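Local coordinates for protein molybdopterin adenylyltransferase (Pyrococcus furiosus, PDB 4LHB) that catalyses the adenylylation of molybdopterin with ATP, releasing diphosphate, as a step in the biosynthesis of the molybdenum or tungsten cofactor, at residues S51-I56 with V66-V71; S60-H65 with S175-I180. All coordinates share one frame; numbering follows the deposited sequence.

Contact 1: S51-I56 with V66-V71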
ATOM      1  N   SER C  51     -24.195 -23.114  -5.336  1.00 53.04           N
ATOM      2  CA  SER C  51     -24.103 -21.870  -4.551  1.00 44.52           C
ATOM      3  C   SER C  51     -24.657 -20.615  -5.248  1.00 43.73           C
ATOM      4  O   SER C  51     -25.381 -19.827  -4.631  1.00 41.49           O
ATOM      5  CB  SER C  51     -22.666 -21.615  -4.090  1.00 39.53           C
ATOM      6  OG  SER C  51     -22.261 -22.593  -3.149  1.00 41.43           O
ATOM      7  N   GLY C  52     -24.295 -20.388  -6.502  1.00 42.90           N
ATOM      8  CA  GLY C  52     -24.909 -19.292  -7.251  1.00 44.56           C
ATOM      9  C   GLY C  52     -26.446 -19.308  -7.130  1.00 47.80           C
ATOM     10  O   GLY C  52     -27.050 -18.344  -6.675  1.00 45.44           O
ATOM     11  N   PRO C  53     -27.089 -20.424  -7.526  1.00 51.38           N
ATOM     12  CA  PRO C  53     -28.573 -20.521  -7.485  1.00 46.23           C
ATOM     13  C   PRO C  53     -29.183 -20.269  -6.126  1.00 39.69           C
ATOM     14  O   PRO C  53     -30.233 -19.625  -6.051  1.00 37.52           O
ATOM     15  CB  PRO C  53     -28.838 -21.971  -7.942  1.00 44.76           C
ATOM     16  CG  PRO C  53     -27.700 -22.227  -8.879  1.00 48.32           C
ATOM     17  CD  PRO C  53     -26.496 -21.605  -8.200  1.00 47.08           C
ATOM     18  N   LEU C  54     -28.547 -20.764  -5.072  1.00 36.72           N
ATOM     19  CA  LEU C  54     -28.999 -20.429  -3.732  1.00 40.04           C
ATOM     20  C   LEU C  54     -29.023 -18.887  -3.555  1.00 42.08           C
ATOM     21  O   LEU C  54     -30.072 -18.320  -3.244  1.00 44.44           O
ATOM     22  CB  LEU C  54     -28.126 -21.098  -2.675  1.00 39.49           C
ATOM     23  CG  LEU C  54     -28.476 -20.786  -1.217  1.00 42.78           C
ATOM     24  CD1 LEU C  54     -29.990 -20.931  -0.951  1.00 39.62           C
ATOM     25  CD2 LEU C  54     -27.631 -21.686  -0.299  1.00 40.89           C
ATOM     26  N   ILE C  55     -27.888 -18.226  -3.805  1.00 39.23           N
ATOM     27  CA  ILE C  55     -27.782 -16.757  -3.724  1.00 38.80           C
ATOM     28  C   ILE C  55     -28.884 -16.098  -4.536  1.00 40.47           C
ATOM     29  O   ILE C  55     -29.487 -15.133  -4.072  1.00 42.85           O
ATOM     30  CB  ILE C  55     -26.382 -16.198  -4.173  1.00 35.84           C
ATOM     31  CG1 ILE C  55     -25.238 -16.698  -3.269  1.00 37.44           C
ATOM     32  CG2 ILE C  55     -26.303 -14.682  -4.166  1.00 31.88           C
ATOM     33  CD1 ILE C  55     -23.892 -16.738  -3.983  1.00 35.68           C
ATOM     34  N   ILE C  56     -29.146 -16.605  -5.736  1.00 39.58           N
ATOM     35  CA  ILE C  56     -30.168 -16.009  -6.596  1.00 40.77           C
ATOM     36  C   ILE C  56     -31.566 -16.191  -5.979  1.00 42.57           C
ATOM     37  O   ILE C  56     -32.394 -15.311  -6.052  1.00 43.15           O
ATOM     38  CB  ILE C  56     -30.155 -16.617  -8.017  1.00 39.57           C
ATOM     39  CG1 ILE C  56     -28.859 -16.266  -8.744  1.00 37.21           C
ATOM     40  CG2 ILE C  56     -31.330 -16.125  -8.881  1.00 34.05           C
ATOM     41  CD1 ILE C  56     -28.593 -17.214  -9.890  1.00 35.70           C
ATOM     42  N   VAL C  66     -30.493  -9.426 -11.989  1.00 36.68           N
ATOM     43  CA  VAL C  66     -30.233  -8.962 -13.370  1.00 34.52           C
ATOM     44  C   VAL C  66     -29.060  -9.633 -14.099  1.00 32.62           C
ATOM     45  O   VAL C  66     -28.800  -9.317 -15.249  1.00 31.75           O
ATOM     46  CB  VAL C  66     -30.010  -7.433 -13.413  1.00 37.52           C
ATOM     47  CG1 VAL C  66     -31.239  -6.722 -12.880  1.00 35.72           C
ATOM     48  CG2 VAL C  66     -28.751  -7.026 -12.631  1.00 37.75           C
ATOM     49  N   TYR C  67     -28.344 -10.545 -13.454  1.00 33.46           N
ATOM     50  CA  TYR C  67     -27.104 -11.101 -14.038  1.00 33.25           C
ATOM     51  C   TYR C  67     -26.608 -12.299 -13.288  1.00 31.24           C
ATOM     52  O   TYR C  67     -26.547 -12.280 -12.071  1.00 32.09           O
ATOM     53  CB  TYR C  67     -25.987 -10.057 -14.025  1.00 32.75           C
ATOM     54  CG  TYR C  67     -24.730 -10.464 -14.758  1.00 33.75           C
ATOM     55  CD1 TYR C  67     -24.518 -10.054 -16.056  1.00 35.27           C
ATOM     56  CD2 TYR C  67     -23.738 -11.262 -14.150  1.00 31.54           C
ATOM     57  CE1 TYR C  67     -23.367 -10.413 -16.740  1.00 33.49           C
ATOM     58  CE2 TYR C  67     -22.607 -11.634 -14.829  1.00 30.19           C
ATOM     59  CZ  TYR C  67     -22.422 -11.196 -16.130  1.00 33.29           C
ATOM     60  OH  TYR C  67     -21.270 -11.506 -16.848  1.00 35.00           O
ATOM     61  N   TYR C  68     -26.216 -13.318 -14.040  1.00 35.18           N
ATOM     62  CA  TYR C  68     -25.552 -14.528 -13.509  1.00 39.42           C
ATOM     63  C   TYR C  68     -24.506 -15.095 -14.521  1.00 43.27           C
ATOM     64  O   TYR C  68     -24.727 -15.054 -15.738  1.00 45.06           O
ATOM     65  CB  TYR C  68     -26.579 -15.569 -13.157  1.00 38.49           C
ATOM     66  CG  TYR C  68     -26.026 -16.907 -12.817  1.00 40.88           C
ATOM     67  CD1 TYR C  68     -25.176 -17.078 -11.759  1.00 40.52           C
ATOM     68  CD2 TYR C  68     -26.397 -18.030 -13.548  1.00 48.86           C
ATOM     69  CE1 TYR C  68     -24.682 -18.331 -11.427  1.00 43.31           C
ATOM     70  CE2 TYR C  68     -25.903 -19.285 -13.247  1.00 47.75           C
ATOM     71  CZ  TYR C  68     -25.044 -19.437 -12.188  1.00 45.18           C
ATOM     72  OH  TYR C  68     -24.602 -20.698 -11.884  1.00 42.16           O
ATOM     73  N   LYS C  69     -23.356 -15.560 -14.008  1.00 42.11           N
ATOM     74  CA  LYS C  69     -22.325 -16.163 -14.837  1.00 37.95           C
ATOM     75  C   LYS C  69     -21.385 -17.002 -14.010  1.00 38.56           C
ATOM     76  O   LYS C  69     -21.121 -16.658 -12.843  1.00 34.83           O
ATOM     77  CB  LYS C  69     -21.546 -15.114 -15.584  1.00 39.15           C
ATOM     78  CG  LYS C  69     -20.569 -15.714 -16.584  1.00 41.23           C
ATOM     79  CD  LYS C  69     -20.437 -14.877 -17.851  1.00 42.25           C
ATOM     80  CE  LYS C  69     -19.089 -15.010 -18.590  1.00 42.54           C
ATOM     81  NZ  LYS C  69     -18.819 -13.736 -19.345  1.00 40.61           N
ATOM     82  N   ILE C  70     -20.923 -18.128 -14.588  1.00 37.50           N
ATOM     83  CA  ILE C  70     -19.955 -19.015 -13.915  1.00 36.18           C
ATOM     84  C   ILE C  70     -18.709 -18.708 -14.649  1.00 37.09           C
ATOM     85  O   ILE C  70     -18.720 -18.735 -15.871  1.00 42.49           O
ATOM     86  CB  ILE C  70     -20.235 -20.509 -14.106  1.00 36.10           C
ATOM     87  CG1 ILE C  70     -21.719 -20.795 -13.860  1.00 41.88           C
ATOM     88  CG2 ILE C  70     -19.390 -21.371 -13.159  1.00 33.34           C
ATOM     89  CD1 ILE C  70     -21.978 -22.019 -12.970  1.00 42.92           C
ATOM     90  N   VAL C  71     -17.650 -18.359 -13.940  1.00 33.35           N
ATOM     91  CA  VAL C  71     -16.366 -18.023 -14.593  1.00 29.30           C
ATOM     92  C   VAL C  71     -15.225 -18.837 -13.976  1.00 29.07           C
ATOM     93  O   VAL C  71     -15.236 -19.204 -12.801  1.00 30.72           O
ATOM     94  CB  VAL C  71     -16.047 -16.500 -14.498  1.00 28.09           C
ATOM     95  CG1 VAL C  71     -17.103 -15.662 -15.215  1.00 29.76           C
ATOM     96  CG2 VAL C  71     -15.844 -16.028 -13.049  1.00 25.02           C
TER
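Tyr68 holds CG anti to its backbone N (chi1 171°), which lifts the phenol from strand 66-71 against helix 51-56. Ile56 answers with CG1 anti to its carbonyl carbon (chi1 -66°) and an extended chi2 that carries CD1 over the ring. The two side chains cross at about a right angle. Ile56 CD1 lies 4.1 Å from the centroid of the Tyr68 ring, 22° off the normal. This is a CH-pi contact over the face, displaced to the rim where Ile56 CD1 meets Tyr68 CD1 at 3.9 Å. One turn earlier, Gly52 CA comes obliquely to Tyr68 CE1 at 4.3 Å. Pro53 CD approaches Tyr68 OH at 4.2 Å.

Helix 51-60 lies in the crossover between the parallel strands 32-38 and 64-71, a beta-alpha-beta crossover within the probable molybdopterin-binding domain. Helix and strand segments run nearly antiparallel, their axes 10.0 Å apart at closest approach. No hydrogen bond joins them directly. The Tyr68 hydroxyl instead bonds Asp49 OD2, while Asp49 OD1 takes the backbone N-H of Gly52. Asp49 thus links the phenol to the start of the helix. Tyr67, the preceding residue, turns to helix 75-87 on the other face of the sheet.

Contact 2: S60-H65 with S175-I180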
ATOM      1  N   SER C  60     -33.324 -12.903  -4.563  1.00 37.81           N
ATOM      2  CA  SER C  60     -34.486 -12.596  -5.408  1.00 39.27           C
ATOM      3  C   SER C  60     -35.725 -12.235  -4.556  1.00 39.01           C
ATOM      4  O   SER C  60     -36.638 -11.591  -5.045  1.00 39.07           O
ATOM      5  CB  SER C  60     -34.845 -13.779  -6.317  1.00 40.50           C
ATOM      6  OG  SER C  60     -34.181 -13.727  -7.557  1.00 42.09           O
ATOM      7  N   LYS C  61     -35.756 -12.669  -3.301  1.00 38.56           N
ATOM      8  CA  LYS C  61     -36.795 -12.268  -2.354  1.00 39.37           C
ATOM      9  C   LYS C  61     -36.771 -10.812  -1.976  1.00 39.42           C
ATOM     10  O   LYS C  61     -37.805 -10.304  -1.542  1.00 44.51           O
ATOM     11  CB  LYS C  61     -36.706 -13.082  -1.071  1.00 41.44           C
ATOM     12  CG  LYS C  61     -36.864 -14.590  -1.295  1.00 44.71           C
ATOM     13  CD  LYS C  61     -36.405 -15.387  -0.069  1.00 47.71           C
ATOM     14  CE  LYS C  61     -36.592 -16.891  -0.278  1.00 48.67           C
ATOM     15  NZ  LYS C  61     -36.092 -17.577   0.955  1.00 46.96           N
ATOM     16  N   LEU C  62     -35.617 -10.147  -2.152  1.00 38.54           N
ATOM     17  CA  LEU C  62     -35.375  -8.729  -1.773  1.00 35.65           C
ATOM     18  C   LEU C  62     -35.083  -7.752  -2.987  1.00 36.47           C
ATOM     19  O   LEU C  62     -35.542  -6.594  -3.010  1.00 40.12           O
ATOM     20  CB  LEU C  62     -34.235  -8.709  -0.748  1.00 38.10           C
ATOM     21  CG  LEU C  62     -34.357  -8.606   0.794  1.00 40.98           C
ATOM     22  CD1 LEU C  62     -35.699  -9.042   1.328  1.00 37.26           C
ATOM     23  CD2 LEU C  62     -33.220  -9.305   1.549  1.00 33.92           C
ATOM     24  N   GLY C  63     -34.349  -8.189  -4.011  1.00 33.85           N
ATOM     25  CA  GLY C  63     -34.043  -7.309  -5.173  1.00 29.37           C
ATOM     26  C   GLY C  63     -34.253  -8.000  -6.504  1.00 27.64           C
ATOM     27  O   GLY C  63     -34.492  -9.158  -6.532  1.00 28.51           O
ATOM     28  N   GLU C  64     -34.136  -7.287  -7.607  1.00 29.67           N
ATOM     29  CA  GLU C  64     -34.381  -7.825  -8.925  1.00 34.74           C
ATOM     30  C   GLU C  64     -33.058  -8.460  -9.464  1.00 38.83           C
ATOM     31  O   GLU C  64     -32.025  -7.790  -9.588  1.00 36.55           O
ATOM     32  CB  GLU C  64     -34.875  -6.666  -9.819  1.00 39.90           C
ATOM     33  CG  GLU C  64     -34.876  -6.941 -11.341  1.00 47.04           C
ATOM     34  CD  GLU C  64     -35.177  -5.701 -12.227  1.00 53.87           C
ATOM     35  OE1 GLU C  64     -35.168  -4.532 -11.732  1.00 59.72           O
ATOM     36  OE2 GLU C  64     -35.419  -5.892 -13.449  1.00 52.94           O
ATOM     37  N   HIS C  65     -33.075  -9.745  -9.768  1.00 38.75           N
ATOM     38  CA  HIS C  65     -31.888 -10.451 -10.295  1.00 37.15           C
ATOM     39  C   HIS C  65     -31.644 -10.027 -11.677  1.00 36.28           C
ATOM     40  O   HIS C  65     -32.506 -10.233 -12.488  1.00 37.71           O
ATOM     41  CB  HIS C  65     -32.177 -11.933 -10.298  1.00 39.46           C
ATOM     42  CG  HIS C  65     -31.108 -12.788 -10.933  1.00 47.18           C
ATOM     43  ND1 HIS C  65     -29.781 -12.500 -10.847  1.00 52.44           N
ATOM     44  CD2 HIS C  65     -31.203 -13.985 -11.625  1.00 44.22           C
ATOM     45  CE1 HIS C  65     -29.087 -13.463 -11.461  1.00 47.22           C
ATOM     46  NE2 HIS C  65     -29.956 -14.365 -11.934  1.00 49.61           N
ATOM     47  N   SER C 175     -29.770  -9.320   6.064  1.00 31.11           N
ATOM     48  CA  SER C 175     -29.929  -8.385   7.172  1.00 28.95           C
ATOM     49  C   SER C 175     -29.437  -6.955   6.886  1.00 34.05           C
ATOM     50  O   SER C 175     -30.042  -5.989   7.405  1.00 34.47           O
ATOM     51  CB  SER C 175     -29.267  -8.946   8.401  1.00 28.35           C
ATOM     52  OG  SER C 175     -29.261  -8.021   9.445  1.00 27.75           O
ATOM     53  N   GLU C 176     -28.410  -6.770   6.028  1.00 32.98           N
ATOM     54  CA  GLU C 176     -27.796  -5.435   5.933  1.00 30.62           C
ATOM     55  C   GLU C 176     -27.784  -4.771   4.594  1.00 30.57           C
ATOM     56  O   GLU C 176     -27.390  -3.589   4.490  1.00 31.68           O
ATOM     57  CB  GLU C 176     -26.396  -5.446   6.493  1.00 32.36           C
ATOM     58  CG  GLU C 176     -26.320  -6.051   7.883  1.00 35.23           C
ATOM     59  CD  GLU C 176     -27.153  -5.274   8.884  1.00 36.27           C
ATOM     60  OE1 GLU C 176     -27.678  -5.881   9.823  1.00 36.44           O
ATOM     61  OE2 GLU C 176     -27.258  -4.046   8.735  1.00 36.49           O
ATOM     62  N   VAL C 177     -28.220  -5.471   3.561  1.00 29.60           N
ATOM     63  CA  VAL C 177     -28.100  -4.899   2.212  1.00 29.78           C
ATOM     64  C   VAL C 177     -28.680  -3.496   2.105  1.00 30.86           C
ATOM     65  O   VAL C 177     -28.038  -2.593   1.533  1.00 34.35           O
ATOM     66  CB  VAL C 177     -28.636  -5.820   1.104  1.00 30.01           C
ATOM     67  CG1 VAL C 177     -30.121  -6.132   1.302  1.00 29.80           C
ATOM     68  CG2 VAL C 177     -28.359  -5.178  -0.251  1.00 30.06           C
ATOM     69  N   PHE C 178     -29.839  -3.261   2.722  1.00 33.76           N
ATOM     70  CA  PHE C 178     -30.476  -1.912   2.639  1.00 30.74           C
ATOM     71  C   PHE C 178     -29.788  -0.902   3.532  1.00 27.76           C
ATOM     72  O   PHE C 178     -29.603   0.242   3.128  1.00 27.53           O
ATOM     73  CB  PHE C 178     -31.947  -1.983   2.991  1.00 29.60           C
ATOM     74  CG  PHE C 178     -32.769  -2.657   1.967  1.00 27.36           C
ATOM     75  CD1 PHE C 178     -33.069  -2.017   0.775  1.00 28.40           C
ATOM     76  CD2 PHE C 178     -33.246  -3.928   2.185  1.00 27.92           C
ATOM     77  CE1 PHE C 178     -33.843  -2.645  -0.212  1.00 28.70           C
ATOM     78  CE2 PHE C 178     -34.021  -4.562   1.227  1.00 29.07           C
ATOM     79  CZ  PHE C 178     -34.336  -3.924   0.021  1.00 27.66           C
ATOM     80  N   HIS C 179     -29.390  -1.301   4.734  1.00 27.57           N
ATOM     81  CA  HIS C 179     -28.566  -0.361   5.544  1.00 30.19           C
ATOM     82  C   HIS C 179     -27.352   0.109   4.724  1.00 29.38           C
ATOM     83  O   HIS C 179     -27.027   1.326   4.605  1.00 25.84           O
ATOM     84  CB  HIS C 179     -28.059  -0.986   6.832  1.00 32.48           C
ATOM     85  CG  HIS C 179     -29.122  -1.352   7.830  1.00 38.03           C
ATOM     86  ND1 HIS C 179     -30.401  -0.927   7.748  1.00 40.43           N
ATOM     87  CD2 HIS C 179     -29.041  -2.106   8.998  1.00 42.74           C
ATOM     88  CE1 HIS C 179     -31.089  -1.401   8.804  1.00 37.22           C
ATOM     89  NE2 HIS C 179     -30.263  -2.130   9.553  1.00 39.45           N
ATOM     90  N   ILE C 180     -26.698  -0.866   4.100  1.00 30.26           N
ATOM     91  CA  ILE C 180     -25.451  -0.592   3.389  1.00 29.72           C
ATOM     92  C   ILE C 180     -25.768   0.324   2.227  1.00 30.54           C
ATOM     93  O   ILE C 180     -25.115   1.360   2.037  1.00 32.09           O
ATOM     94  CB  ILE C 180     -24.712  -1.870   2.919  1.00 25.89           C
ATOM     95  CG1 ILE C 180     -24.256  -2.702   4.114  1.00 24.36           C
ATOM     96  CG2 ILE C 180     -23.507  -1.442   2.165  1.00 25.27           C
ATOM     97  CD1 ILE C 180     -24.002  -4.166   3.895  1.00 22.53           C
TER
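The backbone bond from Ile180 N to Glu176 O, 2.8 Å long, closes the helical turn from which Val177 and Phe178 meet Leu62. No hydrogen bond crosses between the segments, and the contact itself is apolar. Leu62 alone in 60-65 touches segment 175-180. Its branch point does the nearest work: Leu62 CG stands 4.1 Å from Phe178 CE2. The leucine meets the phenyl ring obliquely. Phe178 places CG anti to its carbonyl carbon (chi1 -71°). From there the ring extends to the leucine, although its CB starts out to the flank. Val177 points its CB at the loop more directly. Its CG1 lies 4.4 Å from Leu62 CD2, a looser touch. The leucine therefore spans two successive helix residues, with one part of its branch at each. The alpha carbons of Leu62 and Val177 remain 9.1 Å apart, so side chains alone bridge the gap. The helix is kinked at Phe178 and His179, whose backbone N atoms lack the usual bond to the preceding turn. Phe31 touches both Leu62 and Val177. Ile180 packs on Val155 and Phe157 of strand 153-159, and residues of a third subunit, among them Tyr135 and Val138, pack on the same helix, while the loop leads into strand 64-71, outermost in the sheet of this chain.

Overall arrangement
From the N terminus the chain runs through strand 32-38 to helix 51-60, where contact 1 begins. Contact 1 closes a short loop: nine residues separate 51-56 from 66-71. Within that interval lies most of 60-65, the first segment of contact 2. Contact 2 closes a long loop back to 175-180 on the C-terminal helix 163-184, with 109 residues in between. The two contacts therefore cross along the chain rather than nest. They share strand 64-71, and their centres are about 15 Å apart. They also touch, with Ile56 CG2 of contact 1 at 3.5 Å from His65 CD2 of contact 2. Contact 1 joins neighbouring elements of one crossover; contact 2 ties its turn to the last helix.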